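Local coordinates for cutm, flavoprotein of carbon monoxide dehydrogenase (Hydrogenophaga pseudoflava, PDB 1FFV) that serves as the FAD-binding subunit of carbon monoxide dehydrogenase, probably passing electrons from CO oxidation on to an external acceptor, at residues A231-K236 / K240-A245; I212-T217 / R277-A282. All coordinates share one frame; numbering follows the deposited sequence.

Both contacts lie in the C-terminal part of the flavoprotein, where helices pack on a four-stranded antiparallel sheet. Following the chain, strand 208-217 comes first, then helix 227-231 and the loop with segment 231-236. Three residues later helix 240-252 begins, and contact 1 closes this short loop by folding 231-236 against the first turns of that helix. The chain then runs into helix 264-285, whose residues 277-282 return to the strand in contact 2, closing a longer loop in which contact 1 is nested. Leu233 CD1 packs on Leu279 CD2 (3.6 Å) and on Ile214 CD1 of the strand, and Val243 CG1 on Leu279 CD1; together these pairs join loop, strand and both helices in one hydrophobic core.

Contact 1 (A231-K236 / K240-A245); sequences AALLGK and KEAVQA. Unlike the reference sequence in segment 231-236: Ala231 (reference Ser), Ala232 (reference Arg).
The loop that links helix 227-231 to helix 240-252 brings its Ala232 and Leu233 against Ala242 and Ala245, which lie one turn apart on the second helix. Ala232 points its methyl at the helix and meets Ala245 methyl to methyl, CB to CB at 4.0 Å. With methyls on both sides here, the backbones come close, the CA atoms of Ala232 and Ala245 being 6.0 Å apart; on the helix, Ala242 and Ala245 suit a face that the loop approaches so nearly. The methyl of Ala242 is touched twice, by Ala232 O at 3.9 Å from its CB and by the CD2 branch of Leu233, also 3.9 Å from that CB. In Leu233, chi1 (-60°) and chi2 (151°) together bring CD2 to the helix although CB does not point there. Leu233 to Lys236 form a type II beta turn, closed by Lys236 N bonding to Leu233 O at 3.0 Å, with Gly235 at positive phi (74°), a conformation most comfortable without a CB. Gly235 and Lys236 are also backbone-bonded to Val209 of the neighbouring strand, so the turn is held to the sheet. The side chain of Thr239 receives a hydrogen bond from Ala242 N in the first turn of helix 240-252.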
loop_
_atom_site.group_PDB
_atom_site.type_symbol
_atom_site.label_atom_id
_atom_site.label_comp_id
_atom_site.label_asym_id
_atom_site.label_seq_id
_atom_site.Cartn_x
_atom_site.Cartn_y
_atom_site.Cartn_z
ATOM N N ALA C 231 58.158 11.622 42.282
ATOM C CA ALA C 231 59.217 11.797 43.269
ATOM C C ALA C 231 59.132 10.793 44.408
ATOM O O ALA C 231 60.109 10.574 45.125
ATOM C CB ALA C 231 59.195 13.219 43.819
ATOM N N ALA C 232 57.960 10.195 44.590
ATOM C CA ALA C 232 57.790 9.207 45.646
ATOM C C ALA C 232 58.429 7.887 45.241
ATOM O O ALA C 232 58.648 7.017 46.082
ATOM C CB ALA C 232 56.311 9.002 45.951
ATOM N N LEU C 233 58.766 7.760 43.962
ATOM C CA LEU C 233 59.357 6.532 43.442
ATOM C C LEU C 233 60.774 6.611 42.878
ATOM O O LEU C 233 61.557 5.685 43.079
ATOM C CB LEU C 233 58.447 5.945 42.365
ATOM C CG LEU C 233 57.031 5.572 42.793
ATOM C CD1 LEU C 233 56.096 5.700 41.600
ATOM C CD2 LEU C 233 57.006 4.157 43.384
ATOM N N LEU C 234 61.089 7.686 42.153
ATOM C CA LEU C 234 62.403 7.844 41.510
ATOM C C LEU C 234 63.636 7.592 42.376
ATOM O O LEU C 234 63.859 8.278 43.376
ATOM C CB LEU C 234 62.540 9.221 40.845
ATOM C CG LEU C 234 62.933 9.249 39.356
ATOM C CD1 LEU C 234 63.640 10.554 39.031
ATOM C CD2 LEU C 234 63.824 8.069 38.979
ATOM N N GLY C 235 64.446 6.623 41.950
ATOM C CA GLY C 235 65.667 6.279 42.660
ATOM C C GLY C 235 65.450 5.521 43.952
ATOM O O GLY C 235 66.374 5.374 44.756
ATOM N N LYS C 236 64.228 5.048 44.160
ATOM C CA LYS C 236 63.872 4.300 45.361
ATOM C C LYS C 236 63.490 2.866 44.997
ATOM O O LYS C 236 63.144 2.582 43.846
ATOM C CB LYS C 236 62.694 4.978 46.062
ATOM C CG LYS C 236 63.005 6.349 46.620
ATOM C CD LYS C 236 61.730 7.112 46.913
ATOM C CE LYS C 236 61.986 8.272 47.859
ATOM N NZ LYS C 236 62.180 7.790 49.268
ATOM N N LYS C 240 55.653 -1.572 48.394
ATOM C CA LYS C 240 54.244 -1.290 48.650
ATOM C C LYS C 240 54.089 0.120 49.230
ATOM O O LYS C 240 53.224 0.888 48.806
ATOM C CB LYS C 240 53.690 -2.335 49.633
ATOM C CG LYS C 240 52.356 -1.981 50.286
ATOM N N GLU C 241 54.971 0.466 50.163
ATOM C CA GLU C 241 54.947 1.768 50.822
ATOM C C GLU C 241 55.163 2.922 49.849
ATOM O O GLU C 241 54.500 3.963 49.948
ATOM C CB GLU C 241 56.003 1.825 51.934
ATOM C CG GLU C 241 55.751 0.884 53.120
ATOM C CD GLU C 241 55.964 -0.589 52.783
ATOM O OE1 GLU C 241 56.836 -0.893 51.935
ATOM O OE2 GLU C 241 55.262 -1.443 53.380
ATOM N N ALA C 242 56.108 2.738 48.931
ATOM C CA ALA C 242 56.423 3.754 47.933
ATOM C C ALA C 242 55.250 3.939 46.969
ATOM O O ALA C 242 54.891 5.069 46.623
ATOM C CB ALA C 242 57.689 3.370 47.172
ATOM N N VAL C 243 54.639 2.824 46.569
ATOM C CA VAL C 243 53.498 2.848 45.659
ATOM C C VAL C 243 52.346 3.603 46.308
ATOM O O VAL C 243 51.692 4.427 45.665
ATOM C CB VAL C 243 53.037 1.417 45.292
ATOM C CG1 VAL C 243 51.806 1.466 44.406
ATOM C CG2 VAL C 243 54.152 0.666 44.587
ATOM N N GLN C 244 52.127 3.353 47.596
ATOM C CA GLN C 244 51.057 4.024 48.326
ATOM C C GLN C 244 51.348 5.516 48.423
ATOM O O GLN C 244 50.439 6.343 48.286
ATOM C CB GLN C 244 50.894 3.425 49.725
ATOM C CG GLN C 244 49.676 3.950 50.493
ATOM C CD GLN C 244 48.358 3.598 49.818
ATOM O OE1 GLN C 244 47.550 4.489 49.535
ATOM N NE2 GLN C 244 48.143 2.311 49.547
ATOM N N ALA C 245 52.617 5.854 48.657
ATOM C CA ALA C 245 53.039 7.245 48.756
ATOM C C ALA C 245 52.742 7.948 47.432
ATOM O O ALA C 245 52.232 9.074 47.417
ATOM C CB ALA C 245 54.526 7.328 49.086
#

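Contact 2 (I212-T217 / R277-A282); sequences IRIALT and RALNAA
Leu279 is the residue of helix 264-285 that touches Ile212 and Ile214 of strand 208-217, and the residues before and after it on the helix have other partners. Arg277, at the start of the segment, does not touch the strand; its guanidinium group reaches another protein chain, where NH2 forms a salt bridge with an acidic side chain, a suitable task for a long, charged residue at a partly exposed position. Ala278 is buried, and its small methyl, like that of Ala282 one helical turn further on, lets the helix settle on Val200 of the adjacent strand 196-205.

Next comes Leu279, in which chi1 (-68°) and chi2 (170°) together bring the CD2 branch to the strand. CD2 lies 3.9 Å from Ile212 CD1 and likewise 3.9 Å from Ile214 CD1, so one methyl bridges the ends of two isoleucines. Each of the two crosses the leucine at about a right angle. Being two apart on a strand, they present their side chains to the same face of the sheet, the side on which the helices pack in this alpha-beta layered domain. Ile212 reaches out with CG1 anti to the backbone N (chi1 -173°). Beta-branched isoleucines suit the extended backbone of a strand, and here they fill its buried face under the helices.

Beyond Leu279 the helix continues through the exposed Asn280 and the partly exposed Ala281 to the buried Ala282, whose N bonds to Ala278 O at 2.7 Å.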
loop_
_atom_site.group_PDB
_atom_site.type_symbol
_atom_site.label_atom_id
_atom_site.label_comp_id
_atom_site.label_asym_id
_atom_site.label_seq_id
_atom_site.Cartn_x
_atom_site.Cartn_y
_atom_site.Cartn_z
ATOM N N ILE C 212 60.361 7.422 35.702
ATOM C CA ILE C 212 58.935 7.372 36.002
ATOM C C ILE C 212 58.099 8.561 35.500
ATOM O O ILE C 212 58.463 9.724 35.679
ATOM C CB ILE C 212 58.711 7.165 37.539
ATOM C CG1 ILE C 212 57.229 6.929 37.854
ATOM C CG2 ILE C 212 59.256 8.349 38.324
ATOM C CD1 ILE C 212 56.670 5.647 37.273
ATOM N N ARG C 213 56.989 8.236 34.839
ATOM C CA ARG C 213 56.036 9.216 34.319
ATOM C C ARG C 213 54.663 8.757 34.776
ATOM O O ARG C 213 54.249 7.639 34.456
ATOM C CB ARG C 213 56.013 9.247 32.788
ATOM C CG ARG C 213 56.922 10.258 32.095
ATOM C CD ARG C 213 57.295 11.465 32.930
ATOM N NE ARG C 213 58.437 12.141 32.319
ATOM C CZ ARG C 213 59.677 12.120 32.808
ATOM N NH1 ARG C 213 59.943 11.472 33.937
ATOM N NH2 ARG C 213 60.669 12.673 32.118
ATOM N N ILE C 214 53.959 9.614 35.511
ATOM C CA ILE C 214 52.620 9.294 35.995
ATOM C C ILE C 214 51.654 10.388 35.550
ATOM O O ILE C 214 51.896 11.569 35.801
ATOM C CB ILE C 214 52.578 9.191 37.542
ATOM C CG1 ILE C 214 53.558 8.124 38.038
ATOM C CG2 ILE C 214 51.172 8.851 38.007
ATOM C CD1 ILE C 214 53.726 8.092 39.543
ATOM N N ALA C 215 50.567 9.991 34.887
ATOM C CA ALA C 215 49.560 10.936 34.408
ATOM C C ALA C 215 48.146 10.449 34.746
ATOM O O ALA C 215 47.862 9.245 34.715
ATOM C CB ALA C 215 49.720 11.179 32.914
ATOM N N LEU C 216 47.254 11.405 35.023
ATOM C CA LEU C 216 45.888 11.114 35.441
ATOM C C LEU C 216 44.775 11.578 34.500
ATOM O O LEU C 216 44.737 12.747 34.100
ATOM C CB LEU C 216 45.665 11.739 36.819
ATOM C CG LEU C 216 46.752 11.518 37.876
ATOM C CD1 LEU C 216 46.399 12.263 39.149
ATOM C CD2 LEU C 216 46.916 10.031 38.146
ATOM N N THR C 217 43.829 10.673 34.224
ATOM C CA THR C 217 42.694 10.949 33.344
ATOM C C THR C 217 41.375 11.212 34.072
ATOM O O THR C 217 40.989 10.469 34.970
ATOM C CB THR C 217 42.444 9.780 32.358
ATOM O OG1 THR C 217 43.600 9.579 31.540
ATOM C CG2 THR C 217 41.227 10.065 31.456
ATOM N N ARG C 277 47.414 0.357 40.752
ATOM C CA ARG C 277 47.325 -0.700 39.739
ATOM C C ARG C 277 48.245 -0.453 38.542
ATOM O O ARG C 277 48.846 -1.385 38.012
ATOM C CB ARG C 277 45.882 -0.874 39.259
ATOM C CG ARG C 277 44.955 -1.425 40.324
ATOM C CD ARG C 277 43.511 -1.501 39.868
ATOM N NE ARG C 277 42.695 -2.160 40.884
ATOM C CZ ARG C 277 41.552 -2.797 40.647
ATOM N NH1 ARG C 277 41.056 -2.860 39.412
ATOM N NH2 ARG C 277 40.930 -3.418 41.645
ATOM N N ALA C 278 48.355 0.804 38.117
ATOM C CA ALA C 278 49.207 1.157 36.979
ATOM C C ALA C 278 50.681 0.934 37.309
ATOM O O ALA C 278 51.405 0.276 36.557
ATOM C CB ALA C 278 48.960 2.607 36.555
ATOM N N LEU C 279 51.112 1.473 38.445
ATOM C CA LEU C 279 52.493 1.328 38.889
ATOM C C LEU C 279 52.865 -0.147 39.005
ATOM O O LEU C 279 53.931 -0.565 38.536
ATOM C CB LEU C 279 52.690 2.027 40.232
ATOM C CG LEU C 279 52.581 3.553 40.211
ATOM C CD1 LEU C 279 52.561 4.094 41.625
ATOM C CD2 LEU C 279 53.729 4.151 39.411
ATOM N N ASN C 280 51.962 -0.937 39.585
ATOM C CA ASN C 280 52.184 -2.370 39.762
ATOM C C ASN C 280 52.254 -3.126 38.442
ATOM O O ASN C 280 53.110 -3.991 38.262
ATOM C CB ASN C 280 51.105 -2.972 40.664
ATOM C CG ASN C 280 51.434 -2.828 42.138
ATOM O OD1 ASN C 280 50.731 -2.129 42.869
ATOM N ND2 ASN C 280 52.499 -3.491 42.578
ATOM N N ALA C 281 51.363 -2.784 37.518
ATOM C CA ALA C 281 51.329 -3.431 36.215
ATOM C C ALA C 281 52.542 -3.005 35.400
ATOM O O ALA C 281 53.100 -3.801 34.644
ATOM C CB ALA C 281 50.040 -3.074 35.480
ATOM N N ALA C 282 52.949 -1.748 35.566
ATOM C CA ALA C 282 54.106 -1.218 34.854
ATOM C C ALA C 282 55.380 -1.916 35.314
ATOM O O ALA C 282 56.169 -2.378 34.494
ATOM C CB ALA C 282 54.219 0.277 35.068
#